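Long-range contacts in ADP-ribosylation factor-binding protein GGA1 (Saccharomyces cerevisiae, PDB 5CN2), which may help regulate membrane traffic through the trans-Golgi network, binds ARF1 and ARF2, and is represented here by its GAE domain: residues L21-E26 with I39-I44; P98-W103 with S117-L122; S31-R36 with S92-K97; T62-Q67 with A86-I91. One frame throughout, in Å; residues are numbered along the deposited sequence.

Contact 1 of 4, residues L21-E26 with I39-I44; sequences LRIDYE and IFYSNI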
loop_
_atom_site.group_PDB
_atom_site.type_symbol
_atom_site.label_atom_id
_atom_site.label_comp_id
_atom_site.label_asym_id
_atom_site.label_seq_id
_atom_site.Cartn_x
_atom_site.Cartn_y
_atom_site.Cartn_z
ATOM N N LEU A 21 -12.675 -0.632 -2.079
ATOM C CA LEU A 21 -11.271 -0.534 -2.415
ATOM C C LEU A 21 -10.505 -1.756 -1.936
ATOM O O LEU A 21 -10.721 -2.231 -0.816
ATOM C CB LEU A 21 -10.690 0.700 -1.734
ATOM C CG LEU A 21 -9.217 0.971 -2.011
ATOM C CD1 LEU A 21 -9.027 1.446 -3.437
ATOM C CD2 LEU A 21 -8.674 2.012 -1.048
ATOM N N ARG A 22 -9.620 -2.264 -2.782
ATOM C CA ARG A 22 -8.667 -3.316 -2.382
ATOM C C ARG A 22 -7.263 -2.800 -2.600
ATOM O O ARG A 22 -6.933 -2.356 -3.686
ATOM C CB ARG A 22 -8.847 -4.617 -3.164
ATOM C CG ARG A 22 -7.808 -5.673 -2.780
ATOM C CD ARG A 22 -7.969 -6.997 -3.513
ATOM N NE ARG A 22 -7.485 -6.952 -4.896
ATOM C CZ ARG A 22 -8.250 -6.740 -5.967
ATOM N NH1 ARG A 22 -9.555 -6.547 -5.844
ATOM N NH2 ARG A 22 -7.705 -6.718 -7.179
ATOM N N ILE A 23 -6.468 -2.824 -1.536
ATOM C CA ILE A 23 -5.060 -2.482 -1.603
ATOM C C ILE A 23 -4.368 -3.790 -1.433
ATOM O O ILE A 23 -4.563 -4.445 -0.445
ATOM C CB ILE A 23 -4.616 -1.545 -0.448
ATOM C CG1 ILE A 23 -5.475 -0.286 -0.399
ATOM C CG2 ILE A 23 -3.161 -1.167 -0.593
ATOM C CD1 ILE A 23 -5.244 0.581 0.823
ATOM N N ASP A 24 -3.557 -4.176 -2.404
ATOM C CA ASP A 24 -2.711 -5.352 -2.260
ATOM C C ASP A 24 -1.337 -5.046 -2.824
ATOM O O ASP A 24 -1.087 -3.918 -3.330
ATOM C CB ASP A 24 -3.348 -6.593 -2.921
ATOM C CG ASP A 24 -3.764 -6.375 -4.354
ATOM O OD1 ASP A 24 -3.243 -5.475 -5.041
ATOM O OD2 ASP A 24 -4.646 -7.119 -4.799
ATOM N N TYR A 25 -0.425 -6.017 -2.720
ATOM C CA TYR A 25 0.981 -5.717 -3.038
ATOM C C TYR A 25 1.862 -6.915 -3.258
ATOM O O TYR A 25 1.607 -7.985 -2.719
ATOM C CB TYR A 25 1.598 -4.844 -1.925
ATOM C CG TYR A 25 1.658 -5.521 -0.600
ATOM C CD1 TYR A 25 0.560 -5.564 0.225
ATOM C CD2 TYR A 25 2.837 -6.142 -0.167
ATOM C CE1 TYR A 25 0.621 -6.198 1.453
ATOM C CE2 TYR A 25 2.910 -6.764 1.045
ATOM C CZ TYR A 25 1.808 -6.800 1.851
ATOM O OH TYR A 25 1.882 -7.450 3.060
ATOM N N GLU A 26 2.902 -6.709 -4.064
ATOM C CA GLU A 26 3.986 -7.656 -4.228
ATOM C C GLU A 26 5.109 -7.255 -3.287
ATOM O O GLU A 26 5.372 -6.066 -3.068
ATOM C CB GLU A 26 4.469 -7.660 -5.679
ATOM C CG GLU A 26 3.410 -8.204 -6.630
ATOM C CD GLU A 26 3.715 -8.005 -8.099
ATOM O OE1 GLU A 26 4.503 -7.114 -8.472
ATOM O OE2 GLU A 26 3.113 -8.746 -8.896
ATOM N N ILE A 39 2.795 -1.612 -4.638
ATOM C CA ILE A 39 1.442 -1.524 -4.107
ATOM C C ILE A 39 0.467 -1.215 -5.242
ATOM O O ILE A 39 0.766 -0.422 -6.137
ATOM C CB ILE A 39 1.330 -0.436 -3.035
ATOM C CG1 ILE A 39 2.507 -0.549 -2.057
ATOM C CG2 ILE A 39 -0.022 -0.514 -2.301
ATOM C CD1 ILE A 39 2.472 0.446 -0.907
ATOM N N PHE A 40 -0.692 -1.859 -5.203
ATOM C CA PHE A 40 -1.710 -1.679 -6.227
ATOM C C PHE A 40 -3.033 -1.365 -5.560
ATOM O O PHE A 40 -3.396 -1.983 -4.551
ATOM C CB PHE A 40 -1.871 -2.953 -7.065
ATOM C CG PHE A 40 -0.671 -3.308 -7.877
ATOM C CD1 PHE A 40 -0.533 -2.825 -9.163
ATOM C CD2 PHE A 40 0.299 -4.161 -7.369
ATOM C CE1 PHE A 40 0.575 -3.162 -9.924
ATOM C CE2 PHE A 40 1.393 -4.504 -8.122
ATOM C CZ PHE A 40 1.542 -3.990 -9.395
ATOM N N TYR A 41 -3.769 -0.444 -6.156
ATOM C CA TYR A 41 -5.048 -0.024 -5.630
ATOM C C TYR A 41 -6.138 -0.379 -6.629
ATOM O O TYR A 41 -6.010 -0.069 -7.820
ATOM C CB TYR A 41 -5.004 1.479 -5.341
ATOM C CG TYR A 41 -3.783 1.911 -4.504
ATOM C CD1 TYR A 41 -3.802 1.862 -3.113
ATOM C CD2 TYR A 41 -2.637 2.359 -5.108
ATOM C CE1 TYR A 41 -2.705 2.264 -2.355
ATOM C CE2 TYR A 41 -1.529 2.753 -4.362
ATOM C CZ TYR A 41 -1.575 2.699 -2.988
ATOM O OH TYR A 41 -0.482 3.092 -2.267
ATOM N N SER A 42 -7.185 -1.062 -6.146
ATOM C CA SER A 42 -8.271 -1.520 -6.998
ATOM C C SER A 42 -9.650 -1.026 -6.525
ATOM O O SER A 42 -10.025 -1.247 -5.388
ATOM C CB SER A 42 -8.278 -3.043 -7.053
ATOM O OG SER A 42 -7.102 -3.539 -7.676
ATOM N N ASN A 43 -10.407 -0.401 -7.424
ATOM C CA ASN A 43 -11.774 0.040 -7.137
ATOM C C ASN A 43 -12.662 -1.141 -7.460
ATOM O O ASN A 43 -12.731 -1.557 -8.620
ATOM C CB ASN A 43 -12.107 1.262 -8.004
ATOM C CG ASN A 43 -13.484 1.865 -7.739
ATOM O OD1 ASN A 43 -14.349 1.290 -7.074
ATOM N ND2 ASN A 43 -13.686 3.064 -8.281
ATOM N N ILE A 44 -13.286 -1.711 -6.430
ATOM C CA ILE A 44 -14.255 -2.797 -6.589
ATOM C C ILE A 44 -15.721 -2.318 -6.405
ATOM O O ILE A 44 -16.627 -3.138 -6.271
ATOM C CB ILE A 44 -13.967 -3.961 -5.604
ATOM C CG1 ILE A 44 -13.973 -3.463 -4.154
ATOM C CG2 ILE A 44 -12.638 -4.620 -5.939
ATOM C CD1 ILE A 44 -14.154 -4.554 -3.126
HETATM O O HOH W 1 -5.573 -3.802 -5.695
#
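The beta hairpin of strands 21-29 and 34-43, in the larger sheet of the GAE domain, sets Arg22 against Ser42 and Asp24 against Phe40 as antiparallel hydrogen-bonded pairs. The Arg22 N to Ser42 O and Phe40 N to Asp24 O bonds both measure 2.8 Å. On the face of Arg22, Asp24, Phe40 and Ser42, the Arg22 chain extends and then bends at chi3 (77°), which lays the guanidinium over Ser42, with Ser42 CB 3.5 Å above its plane near the rim. Asp24 takes the edge of the same group: Arg22 NE donates to Asp24 OD2 at 2.8 Å in a salt bridge that lies in the guanidinium plane but meets the carboxylate from above. Asp24 OD1 rests 3.5 Å from Phe40 CB, and a water bonded to it also holds Arg22 O and Ser42 OG. A leucine in place of Arg22 would probably leave Asp24 OD2 without this charged mate and remove the flat group over Ser42 CB. On the other face, Ile23 and Ile39 lie side by side, CG2 to CG2 at 3.6 Å, while Ile23 CG1 meets the edge of the Tyr41 ring at CD1 (3.8 Å). Arg12 pairs with Asp24 OD1 and makes a cation-pi contact with Phe40. Strand 13-17 flanks the hairpin beyond 21-29 and strand 78-89 beyond 34-43, where Ser42 OG bonds Asp80 N and Tyr41 OH bonds Gln84; Phe52 packs on Tyr41.

Contact 2 of 4, residues P98-W103 with S117-L122; sequences PIKLKW and SGTTSL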
loop_
_atom_site.group_PDB
_atom_site.type_symbol
_atom_site.label_atom_id
_atom_site.label_comp_id
_atom_site.label_asym_id
_atom_site.label_seq_id
_atom_site.Cartn_x
_atom_site.Cartn_y
_atom_site.Cartn_z
ATOM N N PRO A 98 9.730 -9.408 11.980
ATOM C CA PRO A 98 8.461 -8.967 11.392
ATOM C C PRO A 98 8.350 -7.432 11.350
ATOM O O PRO A 98 8.631 -6.765 12.343
ATOM C CB PRO A 98 7.392 -9.590 12.302
ATOM C CG PRO A 98 8.118 -10.496 13.244
ATOM C CD PRO A 98 9.539 -10.022 13.302
ATOM N N ILE A 99 7.981 -6.898 10.189
ATOM C CA ILE A 99 7.904 -5.452 9.939
ATOM C C ILE A 99 6.428 -5.025 9.896
ATOM O O ILE A 99 5.642 -5.548 9.097
ATOM C CB ILE A 99 8.599 -5.085 8.595
ATOM C CG1 ILE A 99 10.126 -5.004 8.757
ATOM C CG2 ILE A 99 8.115 -3.753 8.044
ATOM C CD1 ILE A 99 10.787 -6.319 9.086
ATOM N N LYS A 100 6.057 -4.075 10.750
ATOM C CA LYS A 100 4.681 -3.592 10.815
ATOM C C LYS A 100 4.543 -2.269 10.071
ATOM O O LYS A 100 5.268 -1.326 10.364
ATOM C CB LYS A 100 4.245 -3.427 12.271
ATOM C CG LYS A 100 4.021 -4.764 12.969
ATOM C CD LYS A 100 3.845 -4.616 14.474
ATOM C CE LYS A 100 2.640 -3.753 14.830
ATOM N NZ LYS A 100 2.636 -3.416 16.281
ATOM N N LEU A 101 3.606 -2.207 9.127
ATOM C CA LEU A 101 3.393 -1.016 8.366
ATOM C C LEU A 101 2.098 -0.316 8.783
ATOM O O LEU A 101 0.994 -0.855 8.611
ATOM C CB LEU A 101 3.373 -1.346 6.884
ATOM C CG LEU A 101 4.104 -0.408 5.924
ATOM C CD1 LEU A 101 3.386 -0.382 4.584
ATOM C CD2 LEU A 101 4.268 1.002 6.435
ATOM N N LYS A 102 2.250 0.891 9.333
ATOM C CA LYS A 102 1.138 1.744 9.671
ATOM C C LYS A 102 0.877 2.590 8.458
ATOM O O LYS A 102 1.811 3.138 7.876
ATOM C CB LYS A 102 1.483 2.610 10.869
ATOM C CG LYS A 102 0.294 3.314 11.501
ATOM C CD LYS A 102 0.715 4.004 12.802
ATOM C CE LYS A 102 -0.429 4.195 13.807
ATOM N NZ LYS A 102 -1.281 5.390 13.542
ATOM N N TRP A 103 -0.390 2.677 8.069
ATOM C CA TRP A 103 -0.785 3.291 6.830
ATOM C C TRP A 103 -2.157 3.914 6.982
ATOM O O TRP A 103 -2.943 3.511 7.823
ATOM C CB TRP A 103 -0.794 2.266 5.697
ATOM C CG TRP A 103 -1.734 1.161 5.918
ATOM C CD1 TRP A 103 -1.457 -0.048 6.502
ATOM C CD2 TRP A 103 -3.134 1.142 5.607
ATOM N NE1 TRP A 103 -2.588 -0.809 6.565
ATOM C CE2 TRP A 103 -3.631 -0.114 6.010
ATOM C CE3 TRP A 103 -4.013 2.062 5.017
ATOM C CZ2 TRP A 103 -4.968 -0.480 5.846
ATOM C CZ3 TRP A 103 -5.356 1.692 4.845
ATOM C CH2 TRP A 103 -5.816 0.432 5.266
ATOM N N SER A 117 -7.582 2.873 7.409
ATOM C CA SER A 117 -6.320 2.933 8.105
ATOM C C SER A 117 -6.041 1.622 8.772
ATOM O O SER A 117 -6.944 0.874 9.054
ATOM C CB SER A 117 -6.339 4.064 9.137
ATOM O OG SER A 117 -7.106 3.718 10.277
ATOM N N GLY A 118 -4.774 1.346 9.020
ATOM C CA GLY A 118 -4.422 0.118 9.659
ATOM C C GLY A 118 -2.948 0.026 9.965
ATOM O O GLY A 118 -2.171 0.922 9.667
ATOM N N THR A 119 -2.590 -1.090 10.573
ATOM C CA THR A 119 -1.222 -1.487 10.830
ATOM C C THR A 119 -1.195 -2.928 10.390
ATOM O O THR A 119 -1.967 -3.744 10.872
ATOM C CB THR A 119 -0.879 -1.366 12.314
ATOM O OG1 THR A 119 -0.998 0.004 12.694
ATOM C CG2 THR A 119 0.540 -1.829 12.593
ATOM N N THR A 120 -0.335 -3.238 9.453
ATOM C CA THR A 120 -0.328 -4.530 8.845
ATOM C C THR A 120 1.087 -5.070 8.964
ATOM O O THR A 120 2.045 -4.341 8.704
ATOM C CB THR A 120 -0.766 -4.365 7.391
ATOM O OG1 THR A 120 -2.143 -3.922 7.364
ATOM C CG2 THR A 120 -0.586 -5.658 6.601
ATOM N N SER A 121 1.219 -6.330 9.382
ATOM C CA SER A 121 2.524 -6.981 9.437
ATOM C C SER A 121 2.827 -7.534 8.066
ATOM O O SER A 121 2.017 -8.240 7.496
ATOM C CB SER A 121 2.572 -8.139 10.455
ATOM O OG SER A 121 1.503 -8.076 11.380
ATOM N N LEU A 122 4.004 -7.239 7.550
ATOM C CA LEU A 122 4.426 -7.779 6.261
ATOM C C LEU A 122 5.049 -9.167 6.426
ATOM O O LEU A 122 5.855 -9.376 7.315
ATOM C CB LEU A 122 5.459 -6.849 5.613
ATOM C CG LEU A 122 5.097 -5.363 5.575
ATOM C CD1 LEU A 122 6.175 -4.619 4.791
ATOM C CD2 LEU A 122 3.699 -5.140 4.993
#
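Trp103 and Gly118 form one of the backbone hydrogen-bonded pairs in the hairpin of strands 99-109 and 112-122, in the three-stranded sheet of this beta-sandwich domain. Leu101 and Thr120 form the next such pair, with Leu101 N donating to Thr120 O at 2.7 Å, and Leu122 N reaches Ile99 O at 2.8 Å. Aromatic contacts centre on the indole. CG of Trp103 sits between its backbone N and carbonyl carbon (chi1 61°), which folds the ring beneath the opposite strand, and Gly118 N lies 3.5 Å above the ring. Gly118 CA adds a CH-pi contact, 4.0 Å from the centroid of the five-membered ring of Trp103. A beta carbon at Gly118 would collide with the indole, so the absence of a side chain lets the ring lie this close. The one side-chain hydrogen bond between 98-103 and 117-122 runs from the ring edge, Trp103 NE1 to Thr120 OG1, at 3.2 Å and nearly in the ring plane. Apolar contacts continue on this face, where Ile99 CG2 meets Leu122 CD1 at 3.9 Å. On the exposed face the bent chain of Lys100 brings CE to 3.6 Å from Thr119 CG2, and Lys102 CG passes by Thr119 OG1. With a leucine in place of Trp103, Thr120 OG1 would probably lose its indole donor and the backbone at Gly118 would be left poorly covered. The chemistry is two-sided: a largely apolar face with one directional indole bond to Thr120, also packed by Leu15, Leu54 and Val56, and a solvent-facing one of lysine and hydroxyl groups.

Contact 3 of 4, residues S31-R36 with S92-K97; sequences SMTKLR and SVNLGK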
loop_
_atom_site.group_PDB
_atom_site.type_symbol
_atom_site.label_atom_id
_atom_site.label_comp_id
_atom_site.label_asym_id
_atom_site.label_seq_id
_atom_site.Cartn_x
_atom_site.Cartn_y
_atom_site.Cartn_z
ATOM N N SER A 31 17.929 -7.419 -1.862
ATOM C CA SER A 31 19.267 -7.622 -1.362
ATOM C C SER A 31 19.123 -8.064 0.051
ATOM O O SER A 31 18.017 -8.255 0.548
ATOM C CB SER A 31 20.067 -6.315 -1.411
ATOM O OG SER A 31 19.757 -5.514 -0.281
ATOM N N MET A 32 20.241 -8.172 0.732
ATOM C CA MET A 32 20.219 -8.572 2.120
ATOM C C MET A 32 19.621 -7.499 3.034
ATOM O O MET A 32 19.206 -7.808 4.148
ATOM C CB MET A 32 21.635 -8.915 2.565
ATOM C CG MET A 32 21.698 -9.998 3.617
ATOM S SD MET A 32 21.135 -11.622 3.042
ATOM C CE MET A 32 22.548 -12.667 3.424
ATOM N N THR A 33 19.547 -6.251 2.564
ATOM C CA THR A 33 19.099 -5.140 3.431
ATOM C C THR A 33 17.862 -4.396 2.924
ATOM O O THR A 33 17.405 -3.433 3.542
ATOM C CB THR A 33 20.261 -4.140 3.649
ATOM O OG1 THR A 33 19.889 -3.200 4.656
ATOM C CG2 THR A 33 20.652 -3.397 2.364
ATOM N N LYS A 34 17.302 -4.854 1.812
ATOM C CA LYS A 34 16.322 -4.074 1.076
ATOM C C LYS A 34 15.190 -4.965 0.568
ATOM O O LYS A 34 15.441 -6.007 -0.047
ATOM C CB LYS A 34 17.011 -3.399 -0.094
ATOM C CG LYS A 34 16.206 -2.315 -0.766
ATOM C CD LYS A 34 17.047 -1.607 -1.832
ATOM C CE LYS A 34 16.730 -0.121 -1.889
ATOM N NZ LYS A 34 16.667 0.387 -3.287
ATOM N N LEU A 35 13.959 -4.555 0.875
ATOM C CA LEU A 35 12.734 -5.086 0.279
ATOM C C LEU A 35 12.132 -4.071 -0.683
ATOM O O LEU A 35 12.306 -2.856 -0.512
ATOM C CB LEU A 35 11.690 -5.377 1.350
ATOM C CG LEU A 35 12.063 -6.243 2.542
ATOM C CD1 LEU A 35 10.861 -6.459 3.447
ATOM C CD2 LEU A 35 12.624 -7.575 2.097
ATOM N N ARG A 36 11.404 -4.569 -1.678
ATOM C CA ARG A 36 10.701 -3.731 -2.639
ATOM C C ARG A 36 9.205 -4.005 -2.504
ATOM O O ARG A 36 8.789 -5.155 -2.512
ATOM C CB ARG A 36 11.154 -4.064 -4.041
ATOM C CG ARG A 36 10.722 -3.037 -5.060
ATOM C CD ARG A 36 11.826 -2.756 -6.069
ATOM N NE ARG A 36 11.364 -1.914 -7.169
ATOM C CZ ARG A 36 10.537 -2.325 -8.132
ATOM N NH1 ARG A 36 10.063 -3.575 -8.143
ATOM N NH2 ARG A 36 10.169 -1.480 -9.088
ATOM N N SER A 92 16.055 -4.110 10.541
ATOM C CA SER A 92 14.920 -5.036 10.633
ATOM C C SER A 92 14.701 -5.910 9.391
ATOM O O SER A 92 14.249 -7.040 9.518
ATOM C CB SER A 92 13.646 -4.288 10.973
ATOM O OG SER A 92 13.668 -3.985 12.350
ATOM N N VAL A 93 15.025 -5.386 8.211
ATOM C CA VAL A 93 15.014 -6.180 6.990
ATOM C C VAL A 93 16.127 -7.229 7.042
ATOM O O VAL A 93 15.934 -8.363 6.626
ATOM C CB VAL A 93 15.155 -5.309 5.720
ATOM C CG1 VAL A 93 15.325 -6.165 4.486
ATOM C CG2 VAL A 93 13.929 -4.430 5.551
ATOM N N ASN A 94 17.277 -6.856 7.591
ATOM C CA ASN A 94 18.402 -7.777 7.704
ATOM C C ASN A 94 18.204 -8.894 8.738
ATOM O O ASN A 94 18.627 -10.024 8.547
ATOM C CB ASN A 94 19.654 -6.993 8.073
ATOM C CG ASN A 94 20.889 -7.557 7.426
ATOM O OD1 ASN A 94 21.290 -7.115 6.340
ATOM N ND2 ASN A 94 21.492 -8.563 8.073
ATOM N N LEU A 95 17.572 -8.568 9.846
ATOM C CA LEU A 95 17.369 -9.529 10.923
ATOM C C LEU A 95 16.185 -10.492 10.712
ATOM O O LEU A 95 15.953 -11.365 11.541
ATOM C CB LEU A 95 17.241 -8.783 12.261
ATOM C CG LEU A 95 18.583 -8.190 12.723
ATOM C CD1 LEU A 95 18.406 -7.176 13.836
ATOM C CD2 LEU A 95 19.520 -9.297 13.194
ATOM N N GLY A 96 15.457 -10.330 9.607
ATOM C CA GLY A 96 14.298 -11.170 9.297
ATOM C C GLY A 96 13.232 -11.085 10.374
ATOM O O GLY A 96 12.514 -12.044 10.631
ATOM N N LYS A 97 13.187 -9.933 11.026
ATOM C CA LYS A 97 12.179 -9.598 12.005
ATOM C C LYS A 97 10.873 -9.233 11.298
ATOM O O LYS A 97 10.898 -8.772 10.158
ATOM C CB LYS A 97 12.644 -8.381 12.814
ATOM C CG LYS A 97 13.143 -8.713 14.209
ATOM C CD LYS A 97 13.894 -7.543 14.821
ATOM C CE LYS A 97 14.427 -7.913 16.195
ATOM N NZ LYS A 97 15.516 -6.995 16.624
#
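Val93 pushes its CG1 methyl against the backbone where strand 34-43 begins, 3.5 Å from Thr33 C and 3.6 Å from Lys34 N. With chi1 at 172°, this methyl stands opposite the valine's own backbone N and reaches the other segment; both methyls meet Leu35, CG1 slightly the nearer. The two side chains slide past each other in opposite directions, Leu35 CG lying 3.8 Å from Val93 CG1 and 4.0 Å from Val93 CG2. At the exposed side of the contact, the side chain of Asn94 lies beside the Met32 carbonyl, its CB 4.0 Å from Met32 O. The segments thus join the turn between strands 21-29 and 34-43 to the short helix 91-94, which leads from the larger sheet of the sandwich toward strand 99-109. In the next shell, Ser31 OG accepts from Thr33 N at 2.9 Å, an ST turn just before the strand. The helix finishes in a Schellman motif, with Gly96 at positive phi. Arg29 NH2 bonds Val93 O, and backbone bonds tie Thr33 to Gly90 and Ser92 to Gly61. Val93 also packs on Val88 of strand 78-89, and Leu35 on Leu27 of strand 21-29.

Contact 4 of 4, residues T62-Q67 with A86-I91; sequences TTLSLQ and ASVEGI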
loop_
_atom_site.group_PDB
_atom_site.type_symbol
_atom_site.label_atom_id
_atom_site.label_comp_id
_atom_site.label_asym_id
_atom_site.label_seq_id
_atom_site.Cartn_x
_atom_site.Cartn_y
_atom_site.Cartn_z
ATOM N N THR A 62 13.824 0.758 10.247
ATOM C CA THR A 62 13.604 0.753 8.809
ATOM C C THR A 62 13.579 2.150 8.241
ATOM O O THR A 62 12.952 3.029 8.818
ATOM C CB THR A 62 12.216 0.110 8.498
ATOM O OG1 THR A 62 12.343 -1.314 8.388
ATOM C CG2 THR A 62 11.608 0.620 7.230
ATOM N N THR A 63 14.196 2.321 7.071
ATOM C CA THR A 63 13.954 3.471 6.237
ATOM C C THR A 63 12.950 3.069 5.148
ATOM O O THR A 63 13.119 2.057 4.455
ATOM C CB THR A 63 15.276 4.022 5.629
ATOM O OG1 THR A 63 16.123 4.471 6.693
ATOM C CG2 THR A 63 15.015 5.191 4.705
ATOM N N LEU A 64 11.919 3.888 4.988
ATOM C CA LEU A 64 10.883 3.656 4.004
ATOM C C LEU A 64 11.015 4.701 2.894
ATOM O O LEU A 64 10.860 5.891 3.153
ATOM C CB LEU A 64 9.539 3.767 4.701
ATOM C CG LEU A 64 8.227 3.358 4.038
ATOM C CD1 LEU A 64 7.945 4.209 2.811
ATOM C CD2 LEU A 64 8.203 1.893 3.672
ATOM N N SER A 65 11.321 4.275 1.675
ATOM C CA SER A 65 11.389 5.208 0.553
ATOM C C SER A 65 10.144 5.065 -0.287
ATOM O O SER A 65 9.923 4.006 -0.895
ATOM C CB SER A 65 12.631 4.967 -0.322
ATOM O OG SER A 65 13.818 5.126 0.447
ATOM N N LEU A 66 9.351 6.131 -0.335
ATOM C CA LEU A 66 8.049 6.091 -0.974
ATOM C C LEU A 66 8.094 6.951 -2.234
ATOM O O LEU A 66 8.296 8.187 -2.167
ATOM C CB LEU A 66 6.952 6.557 -0.002
ATOM C CG LEU A 66 5.499 6.309 -0.432
ATOM C CD1 LEU A 66 5.235 4.860 -0.846
ATOM C CD2 LEU A 66 4.532 6.691 0.676
ATOM N N GLN A 67 7.941 6.289 -3.375
ATOM C CA GLN A 67 7.836 6.948 -4.660
ATOM C C GLN A 67 6.418 7.370 -4.924
ATOM O O GLN A 67 5.492 6.808 -4.380
ATOM C CB GLN A 67 8.301 6.026 -5.776
ATOM C CG GLN A 67 9.809 5.890 -5.838
ATOM C CD GLN A 67 10.223 4.922 -6.916
ATOM O OE1 GLN A 67 9.823 5.083 -8.066
ATOM N NE2 GLN A 67 11.001 3.904 -6.555
ATOM N N ALA A 86 7.460 1.339 -3.288
ATOM C CA ALA A 86 8.163 1.683 -2.065
ATOM C C ALA A 86 9.321 0.723 -1.838
ATOM O O ALA A 86 9.375 -0.367 -2.419
ATOM C CB ALA A 86 7.214 1.643 -0.877
ATOM N N SER A 87 10.240 1.127 -0.980
ATOM C CA SER A 87 11.230 0.186 -0.493
ATOM C C SER A 87 11.431 0.317 1.002
ATOM O O SER A 87 11.072 1.315 1.628
ATOM C CB SER A 87 12.534 0.326 -1.259
ATOM O OG SER A 87 13.103 1.576 -1.019
ATOM N N VAL A 88 11.926 -0.762 1.579
ATOM C CA VAL A 88 12.090 -0.898 3.009
ATOM C C VAL A 88 13.513 -1.345 3.201
ATOM O O VAL A 88 13.940 -2.312 2.572
ATOM C CB VAL A 88 11.157 -1.978 3.585
ATOM C CG1 VAL A 88 11.020 -1.806 5.085
ATOM C CG2 VAL A 88 9.793 -1.903 2.932
ATOM N N GLU A 89 14.234 -0.647 4.069
ATOM C CA GLU A 89 15.659 -0.866 4.235
ATOM C C GLU A 89 16.046 -0.742 5.698
ATOM O O GLU A 89 15.430 0.014 6.436
ATOM C CB GLU A 89 16.444 0.182 3.458
ATOM C CG GLU A 89 16.905 -0.233 2.091
ATOM C CD GLU A 89 17.637 0.904 1.376
ATOM O OE1 GLU A 89 17.091 2.042 1.346
ATOM O OE2 GLU A 89 18.757 0.662 0.856
ATOM N N GLY A 90 17.088 -1.457 6.101
ATOM C CA GLY A 90 17.632 -1.292 7.440
ATOM C C GLY A 90 17.715 -2.578 8.229
ATOM O O GLY A 90 17.467 -3.671 7.714
ATOM N N ILE A 91 18.050 -2.431 9.499
ATOM C CA ILE A 91 18.432 -3.566 10.297
ATOM C C ILE A 91 17.274 -4.583 10.382
ATOM O O ILE A 91 17.478 -5.786 10.232
ATOM C CB ILE A 91 19.015 -3.106 11.671
ATOM C CG1 ILE A 91 19.690 -4.272 12.423
ATOM C CG2 ILE A 91 17.953 -2.463 12.550
ATOM C CD1 ILE A 91 20.807 -4.986 11.668
HETATM O O HOH W 2 14.177 2.466 1.866
#
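Val88 spreads its two methyls to different neighbours across the contact: CG1 meets Thr62, just before strand 63-66, and CG2 meets Leu64. A chi1 of -162° sets CG1 across from the backbone N and against the methyl of Thr62, which it meets obliquely; Thr62 CG2 to Val88 CG1 is 3.3 Å, closer than usual for two carbons. The other branch is looser, Leu64 CD2 lying 4.2 Å from Val88 CG2 and only 3.6 Å from Ser87 O. Farther along this face, Leu66 leans over so that its CD1 comes 3.8 Å from Ala86 CB. These strands, 63-66 and 78-89, pair antiparallel, and 63-66 forms one margin of the larger sheet. Its ladder includes Thr63 N to Glu89 O at 2.7 Å and Ser87 N to Ser65 O at 2.9 Å. The opposite face is polar. Ser65 and Ser87 stand next to each other, Ser65 CB 3.5 Å from Ser87 OG, and a water hydrogen-bonds to both hydroxyls, to Thr63 O, and to OE1 of the extended Glu89 side chain. The strand ends at Glu89; Gly90, which follows, is the N-cap of helix 91-94, and its backbone angles would jam a beta carbon against the preceding carbonyl. One water thus joins two hydroxyls, a carbonyl and a carboxylate on one face, while the other is apolar, with Val88 also meeting Leu35 and Leu37.

From the N terminus, contact 1 closes first, completing the hairpin of strands 21-29 and 34-43. Contact 3 starts within that hairpin, at residues 31-36, and closes much later at 92-97, so the two cross. Contact 4 falls entirely within the span of contact 3, pairing strands 63-66 and 78-89; the two meet where Leu35 N probably bonds Val88 O and Thr33 O probably accepts from Gly90 N. Contact 2 follows in series and closes the last hairpin, in the other sheet. Contacts 1, 3 and 4 therefore bind the larger sheet and the short helix 91-94 that follows it, while Ile23 against Trp103 and Tyr25 against Leu122 join contacts 1 and 2 across the sandwich.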